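Uncharacterized protein Af_0446 (Archaeoglobus fulgidus DSM 4304, PDB 3BUT) is of unknown function but, as a beta-sheet protein of the late embryogenesis abundant (LEA_2) family, may bind lipids. Local coordinates at residues Y41-N46 with L73-S78. The protein carries 4 engineered substitutions. Numbering follows the deposited sequence. Where two conformers were deposited one is given.
Sequences YTIEMN and LRLNNS
The backbone N of R74 gives a weak hydrogen bond, 3.3 Å long and bent to 153°, to OH of Y41. The contact lies between two antiparallel sheets, consistent with the beta sandwich of the LEA_2 family, and joins strand 34-45 of one to strand 66-76 of the other, with the segment axes 7.8 Å apart and crossing at -49°. Tyrosine suits this place because its side chain is long enough to cross between the sheets, with a flat hydrocarbon face for L73 and a hydroxyl at the far end for R74. With CG lodged between backbone N and carbonyl carbon (chi1 64°), the ring reaches the other strand, where CA of L73 sits over one face, 4.0 Å from the centroid, as a CH-pi contact. CD2 of L73 lies 3.7 Å from Y41 CB. A leucine in place of Y41 would probably leave R74 N without this acceptor and L73 CA without an aromatic face to rest on. R74 packs CB on the same hydroxyl, 3.6 Å from OH, while its guanidinium makes a long, weak ion pair with E55. Further along, branched I43 and L75 fill the buried interior beside V50, crossing nearly at right angles, with CD1 of I43 4.0 Å from CG of L75.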
loop_
_atom_site.group_PDB
_atom_site.type_symbol
_atom_site.label_atom_id
_atom_site.label_comp_id
_atom_site.label_asym_id
_atom_site.label_seq_id
_atom_site.Cartn_x
_atom_site.Cartn_y
_atom_site.Cartn_z
ATOM N N TYR A 41 9.335 -16.008 -11.729
ATOM C CA TYR A 41 9.458 -15.136 -10.566
ATOM C C TYR A 41 8.320 -15.298 -9.592
ATOM O O TYR A 41 7.199 -15.613 -9.987
ATOM C CB TYR A 41 9.619 -13.666 -10.975
ATOM C CG TYR A 41 8.436 -13.082 -11.699
ATOM C CD1 TYR A 41 8.297 -13.228 -13.075
ATOM C CD2 TYR A 41 7.456 -12.370 -11.011
ATOM C CE1 TYR A 41 7.211 -12.695 -13.743
ATOM C CE2 TYR A 41 6.368 -11.834 -11.672
ATOM C CZ TYR A 41 6.252 -11.998 -13.035
ATOM O OH TYR A 41 5.168 -11.465 -13.694
ATOM N N THR A 42 8.625 -15.108 -8.310
ATOM C CA THR A 42 7.617 -15.063 -7.249
ATOM C C THR A 42 7.903 -13.911 -6.301
ATOM O O THR A 42 9.062 -13.606 -6.016
ATOM C CB THR A 42 7.520 -16.383 -6.400
ATOM O OG1 THR A 42 8.755 -16.634 -5.719
ATOM C CG2 THR A 42 7.161 -17.587 -7.243
ATOM N N ILE A 43 6.846 -13.261 -5.825
ATOM C CA ILE A 43 6.958 -12.303 -4.727
ATOM C C ILE A 43 5.971 -12.685 -3.624
ATOM O O ILE A 43 4.770 -12.768 -3.863
ATOM C CB ILE A 43 6.717 -10.844 -5.176
ATOM C CG1 ILE A 43 7.728 -10.435 -6.263
ATOM C CG2 ILE A 43 6.806 -9.894 -3.975
ATOM C CD1 ILE A 43 7.478 -9.073 -6.878
ATOM N N GLU A 44 6.489 -12.956 -2.430
ATOM C CA GLU A 44 5.651 -13.245 -1.275
ATOM C C GLU A 44 5.785 -12.129 -0.263
ATOM O O GLU A 44 6.879 -11.622 -0.025
ATOM C CB GLU A 44 6.006 -14.595 -0.638
ATOM C CG GLU A 44 5.627 -15.800 -1.478
ATOM C CD GLU A 44 5.593 -17.099 -0.692
ATOM O OE1 GLU A 44 5.343 -17.066 0.533
ATOM O OE2 GLU A 44 5.803 -18.163 -1.311
HETATM N N MSE A 45 4.652 -11.731 0.306
HETATM C CA MSE A 45 4.594 -10.689 1.322
HETATM C C MSE A 45 3.737 -11.222 2.474
HETATM O O MSE A 45 2.539 -11.449 2.301
HETATM C CB MSE A 45 4.000 -9.404 0.731
HETATM C CG MSE A 45 4.794 -8.817 -0.440
HETATM SE SE MSE A 45 3.946 -7.296 -1.302
HETATM C CE MSE A 45 4.472 -5.887 -0.062
ATOM N N ASN A 46 4.371 -11.442 3.627
ATOM C CA ASN A 46 3.778 -12.152 4.786
ATOM C C ASN A 46 3.085 -13.487 4.480
ATOM O O ASN A 46 2.058 -13.809 5.078
ATOM C CB ASN A 46 2.810 -11.253 5.559
ATOM C CG ASN A 46 3.460 -9.999 6.086
ATOM O OD1 ASN A 46 4.637 -9.992 6.459
ATOM N ND2 ASN A 46 2.682 -8.924 6.148
ATOM N N LEU A 73 9.157 -7.973 -13.143
ATOM C CA LEU A 73 8.383 -8.632 -12.105
ATOM C C LEU A 73 7.073 -7.894 -11.931
ATOM O O LEU A 73 7.058 -6.766 -11.443
ATOM C CB LEU A 73 9.160 -8.649 -10.788
ATOM C CG LEU A 73 10.676 -8.876 -10.832
ATOM C CD1 LEU A 73 11.292 -8.603 -9.474
ATOM C CD2 LEU A 73 11.026 -10.278 -11.301
ATOM N N ARG A 74 5.976 -8.530 -12.333
ATOM C CA ARG A 74 4.664 -7.894 -12.300
ATOM C C ARG A 74 3.798 -8.389 -11.149
ATOM O O ARG A 74 3.711 -9.586 -10.895
ATOM C CB ARG A 74 3.931 -8.074 -13.631
ATOM C CG ARG A 74 4.585 -7.353 -14.806
ATOM C CD ARG A 74 3.969 -7.782 -16.132
ATOM N NE ARG A 74 4.865 -7.526 -17.258
ATOM C CZ ARG A 74 5.817 -8.360 -17.673
ATOM N NH1 ARG A 74 6.581 -8.027 -18.705
ATOM N NH2 ARG A 74 6.019 -9.521 -17.057
ATOM N N LEU A 75 3.155 -7.446 -10.467
ATOM C CA LEU A 75 2.264 -7.752 -9.358
ATOM C C LEU A 75 0.822 -7.437 -9.726
ATOM O O LEU A 75 0.479 -6.285 -9.995
ATOM C CB LEU A 75 2.648 -6.957 -8.105
ATOM C CG LEU A 75 4.023 -7.135 -7.469
ATOM C CD1 LEU A 75 4.986 -6.101 -7.992
ATOM C CD2 LEU A 75 3.880 -6.981 -5.977
ATOM N N ASN A 76 -0.006 -8.476 -9.744
ATOM C CA ASN A 76 -1.453 -8.329 -9.836
ATOM C C ASN A 76 -1.957 -7.753 -8.511
ATOM O O ASN A 76 -1.701 -8.323 -7.442
ATOM C CB ASN A 76 -2.095 -9.691 -10.142
ATOM C CG ASN A 76 -3.621 -9.658 -10.108
ATOM O OD1 ASN A 76 -4.246 -10.450 -9.404
ATOM N ND2 ASN A 76 -4.222 -8.750 -10.874
ATOM N N ASN A 77 -2.666 -6.631 -8.584
ATOM C CA ASN A 77 -3.085 -5.911 -7.388
ATOM C C ASN A 77 -4.155 -6.614 -6.559
ATOM O O ASN A 77 -4.298 -6.355 -5.363
ATOM C CB ASN A 77 -3.544 -4.496 -7.747
ATOM C CG ASN A 77 -2.524 -3.747 -8.583
ATOM O OD1 ASN A 77 -1.332 -3.747 -8.274
ATOM N ND2 ASN A 77 -2.987 -3.106 -9.648
ATOM N N SER A 78 -4.905 -7.503 -7.202
ATOM C CA SER A 78 -5.938 -8.287 -6.511
ATOM C C SER A 78 -5.343 -9.197 -5.426
ATOM O O SER A 78 -5.942 -9.391 -4.365
ATOM C CB SER A 78 -6.751 -9.109 -7.513
ATOM O OG SER A 78 -7.789 -9.820 -6.863
#